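Local coordinates for beta-galactosidase (Geobacillus stearothermophilus, PDB 4OIF), which probably hydrolyses terminal non-reducing beta-D-galactose residues of beta-D-galactosides, as a zinc-containing, trimeric member of glycosyl hydrolase family 42, at residues A35-T45 / Y359-G367. Numbering follows the deposited sequence.
Sequences ADLELMKLSHT and YFQWRKSRG
Three N-H groups of Trp362 and Arg363 converge on one carboxylate oxygen, Asp36 OD1, and make the polar bonds that join the segments. Trp362 NE1 donates to Asp36 OD1 over 2.7 Å; the oxygen lies in the indole plane, whereas the nitrogen stands well above the carboxylate plane. Arg363 grips the same atom side-on in a salt bridge, with NE and NH2 each 2.8 Å from Asp36 OD1. The NE bond comes from the syn side, 22° out of the carboxylate plane, and the bend of the arginine at chi3 (-75°) turns the guanidinium edge to it. Tyr21 OH bonds Asp36 OD2, and Asn381 takes Arg363 NH1, so each charged group has a second partner.

Helix residues cover one face and line the outer edge of the Trp362 indole. Met40 CG sits 3.9 Å from the six-membered ring centroid, 21° off the normal, a CH-pi contact; Met40 SD adds a more distant Met-aromatic contact. Leu39 CB meets Trp362 CZ2 at 3.7 Å, while Ser43 OG lies in plane, 3.4 Å from Trp362 CH2. Ser43 OG donates to Leu39 O at 2.8 Å.

Helix 30-42, ending in a Schellman motif at His44, is thereby tied to the loop after strand 356-359, whose Phe360-Gln361 peptide is cis. The Trp362 side chain is about 11 Å from that of Glu322, the predicted nucleophile. Strand 356-359 pairs in parallel with strand 16-21, which precedes this helix: the last strand closes the TIM barrel against the first.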
# COMPACT_ATOMS: atom_id res chain seq x y z
N ALA A 35 22.49 -40.04 -10.83
CA ALA A 35 21.81 -40.25 -9.56
C ALA A 35 20.31 -40.08 -9.76
O ALA A 35 19.51 -40.81 -9.17
CB ALA A 35 22.34 -39.29 -8.50
N ASP A 36 19.94 -39.13 -10.61
CA ASP A 36 18.55 -38.87 -10.96
C ASP A 36 17.79 -40.14 -11.35
O ASP A 36 16.66 -40.34 -10.92
CB ASP A 36 18.49 -37.86 -12.12
CG ASP A 36 18.58 -36.42 -11.64
OD1 ASP A 36 18.28 -36.17 -10.45
OD2 ASP A 36 18.94 -35.53 -12.46
N LEU A 37 18.41 -40.99 -12.17
CA LEU A 37 17.74 -42.17 -12.69
C LEU A 37 17.48 -43.20 -11.57
O LEU A 37 16.36 -43.73 -11.43
CB LEU A 37 18.55 -42.77 -13.83
CG LEU A 37 18.75 -41.88 -15.08
CD1 LEU A 37 19.67 -42.52 -16.14
CD2 LEU A 37 17.41 -41.50 -15.69
N GLU A 38 18.51 -43.44 -10.77
CA GLU A 38 18.43 -44.33 -9.62
C GLU A 38 17.35 -43.86 -8.66
O GLU A 38 16.52 -44.65 -8.19
CB GLU A 38 19.79 -44.41 -8.91
CG GLU A 38 20.91 -44.94 -9.81
CD GLU A 38 22.30 -44.48 -9.40
OE1 GLU A 38 22.43 -43.75 -8.39
OE2 GLU A 38 23.27 -44.85 -10.10
N LEU A 39 17.34 -42.56 -8.38
CA LEU A 39 16.36 -42.02 -7.43
C LEU A 39 14.95 -42.03 -8.04
O LEU A 39 13.95 -42.14 -7.32
CB LEU A 39 16.76 -40.61 -7.00
CG LEU A 39 18.14 -40.49 -6.37
CD1 LEU A 39 18.23 -39.26 -5.46
CD2 LEU A 39 18.55 -41.76 -5.64
N MET A 40 14.89 -41.94 -9.36
CA MET A 40 13.63 -42.07 -10.05
C MET A 40 13.09 -43.46 -9.81
O MET A 40 11.90 -43.63 -9.51
CB MET A 40 13.81 -41.80 -11.54
CG MET A 40 13.85 -40.32 -11.86
SD MET A 40 14.29 -39.94 -13.56
CE MET A 40 14.26 -38.15 -13.51
N LYS A 41 13.95 -44.47 -9.89
CA LYS A 41 13.48 -45.81 -9.52
C LYS A 41 13.04 -45.86 -8.05
O LYS A 41 11.95 -46.33 -7.75
CB LYS A 41 14.55 -46.86 -9.81
CG LYS A 41 14.95 -46.88 -11.29
CD LYS A 41 15.64 -48.18 -11.68
CE LYS A 41 16.77 -48.51 -10.72
NZ LYS A 41 17.48 -49.78 -11.05
N LEU A 42 13.85 -45.34 -7.14
CA LEU A 42 13.52 -45.48 -5.72
C LEU A 42 12.25 -44.74 -5.32
O LEU A 42 11.60 -45.12 -4.34
CB LEU A 42 14.69 -45.01 -4.85
CG LEU A 42 15.96 -45.87 -4.97
CD1 LEU A 42 17.11 -45.24 -4.22
CD2 LEU A 42 15.71 -47.28 -4.48
N SER A 43 11.89 -43.70 -6.06
CA SER A 43 10.71 -42.89 -5.72
C SER A 43 9.45 -43.36 -6.45
O SER A 43 8.37 -42.81 -6.25
CB SER A 43 10.96 -41.41 -6.02
OG SER A 43 11.32 -41.22 -7.38
N HIS A 44 9.62 -44.39 -7.28
CA HIS A 44 8.54 -44.92 -8.11
C HIS A 44 7.88 -43.80 -8.90
O HIS A 44 6.66 -43.64 -8.89
CB HIS A 44 7.51 -45.66 -7.26
CG HIS A 44 8.12 -46.61 -6.27
ND1 HIS A 44 8.28 -47.95 -6.53
CD2 HIS A 44 8.61 -46.40 -5.03
CE1 HIS A 44 8.84 -48.54 -5.48
NE2 HIS A 44 9.05 -47.62 -4.56
N THR A 45 8.71 -43.03 -9.58
CA THR A 45 8.24 -42.05 -10.53
C THR A 45 8.49 -42.55 -11.94
O THR A 45 9.48 -43.23 -12.18
CB THR A 45 8.94 -40.72 -10.32
OG1 THR A 45 10.34 -40.96 -10.12
CG2 THR A 45 8.36 -40.04 -9.10
N TYR A 359 4.72 -33.22 -9.99
CA TYR A 359 5.32 -32.22 -9.13
C TYR A 359 6.04 -31.14 -9.91
O TYR A 359 6.51 -31.33 -11.04
CB TYR A 359 6.33 -32.86 -8.17
CG TYR A 359 5.85 -34.10 -7.47
CD1 TYR A 359 4.72 -34.07 -6.64
CD2 TYR A 359 6.53 -35.31 -7.61
CE1 TYR A 359 4.29 -35.21 -5.99
CE2 TYR A 359 6.11 -36.45 -6.96
CZ TYR A 359 4.99 -36.40 -6.15
OH TYR A 359 4.57 -37.54 -5.51
N PHE A 360 6.14 -29.98 -9.27
CA PHE A 360 7.28 -29.14 -9.53
C PHE A 360 8.09 -29.15 -8.25
O PHE A 360 7.58 -28.75 -7.20
CB PHE A 360 6.90 -27.72 -9.91
CG PHE A 360 8.09 -26.91 -10.31
CD1 PHE A 360 8.51 -26.88 -11.64
CD2 PHE A 360 8.85 -26.26 -9.35
CE1 PHE A 360 9.64 -26.18 -12.00
CE2 PHE A 360 9.98 -25.56 -9.71
CZ PHE A 360 10.38 -25.52 -11.04
N GLN A 361 9.33 -29.63 -8.30
CA GLN A 361 9.95 -30.21 -9.48
C GLN A 361 10.64 -31.51 -9.05
O GLN A 361 10.47 -31.95 -7.92
CB GLN A 361 10.94 -29.24 -10.13
CG GLN A 361 12.05 -28.77 -9.20
CD GLN A 361 13.04 -27.82 -9.88
OE1 GLN A 361 13.39 -28.00 -11.05
NE2 GLN A 361 13.52 -26.83 -9.13
N TRP A 362 11.41 -32.13 -9.94
CA TRP A 362 12.12 -33.35 -9.57
C TRP A 362 13.25 -33.04 -8.60
O TRP A 362 13.32 -33.61 -7.50
CB TRP A 362 12.68 -34.07 -10.78
CG TRP A 362 13.66 -35.14 -10.38
CD1 TRP A 362 15.01 -35.12 -10.56
CD2 TRP A 362 13.35 -36.36 -9.69
NE1 TRP A 362 15.57 -36.27 -10.04
CE2 TRP A 362 14.57 -37.05 -9.51
CE3 TRP A 362 12.17 -36.94 -9.22
CZ2 TRP A 362 14.64 -38.29 -8.87
CZ3 TRP A 362 12.23 -38.17 -8.59
CH2 TRP A 362 13.46 -38.83 -8.42
N ARG A 363 14.15 -32.17 -9.03
CA ARG A 363 15.32 -31.80 -8.25
C ARG A 363 15.39 -30.28 -8.05
O ARG A 363 15.24 -29.52 -9.01
CB ARG A 363 16.59 -32.32 -8.92
CG ARG A 363 17.86 -32.14 -8.10
CD ARG A 363 19.11 -32.63 -8.84
NE ARG A 363 19.20 -34.09 -8.89
CZ ARG A 363 19.72 -34.85 -7.92
NH1 ARG A 363 20.21 -34.31 -6.80
NH2 ARG A 363 19.74 -36.16 -8.07
N LYS A 364 15.63 -29.85 -6.82
CA LYS A 364 15.78 -28.44 -6.51
C LYS A 364 16.83 -27.75 -7.36
O LYS A 364 17.91 -28.30 -7.61
CB LYS A 364 16.12 -28.24 -5.02
CG LYS A 364 14.94 -28.55 -4.10
CD LYS A 364 15.21 -28.17 -2.65
CE LYS A 364 13.99 -28.47 -1.79
NZ LYS A 364 14.34 -28.46 -0.33
N SER A 365 16.48 -26.56 -7.83
CA SER A 365 17.44 -25.68 -8.48
C SER A 365 18.53 -25.29 -7.51
O SER A 365 18.26 -24.99 -6.37
CB SER A 365 16.73 -24.43 -9.02
OG SER A 365 15.90 -24.76 -10.11
N ARG A 366 19.78 -25.28 -7.95
CA ARG A 366 20.83 -24.93 -7.02
C ARG A 366 20.85 -23.43 -6.74
O ARG A 366 21.26 -22.99 -5.67
CB ARG A 366 22.18 -25.37 -7.54
CG ARG A 366 23.23 -25.27 -6.48
CD ARG A 366 24.53 -25.82 -6.97
NE ARG A 366 25.57 -25.65 -5.97
CZ ARG A 366 26.86 -25.66 -6.27
NH1 ARG A 366 27.24 -25.84 -7.53
NH2 ARG A 366 27.76 -25.49 -5.31
N GLY A 367 20.43 -22.66 -7.74
CA GLY A 367 20.43 -21.21 -7.62
C GLY A 367 19.16 -20.63 -8.21
O GLY A 367 18.31 -21.38 -8.69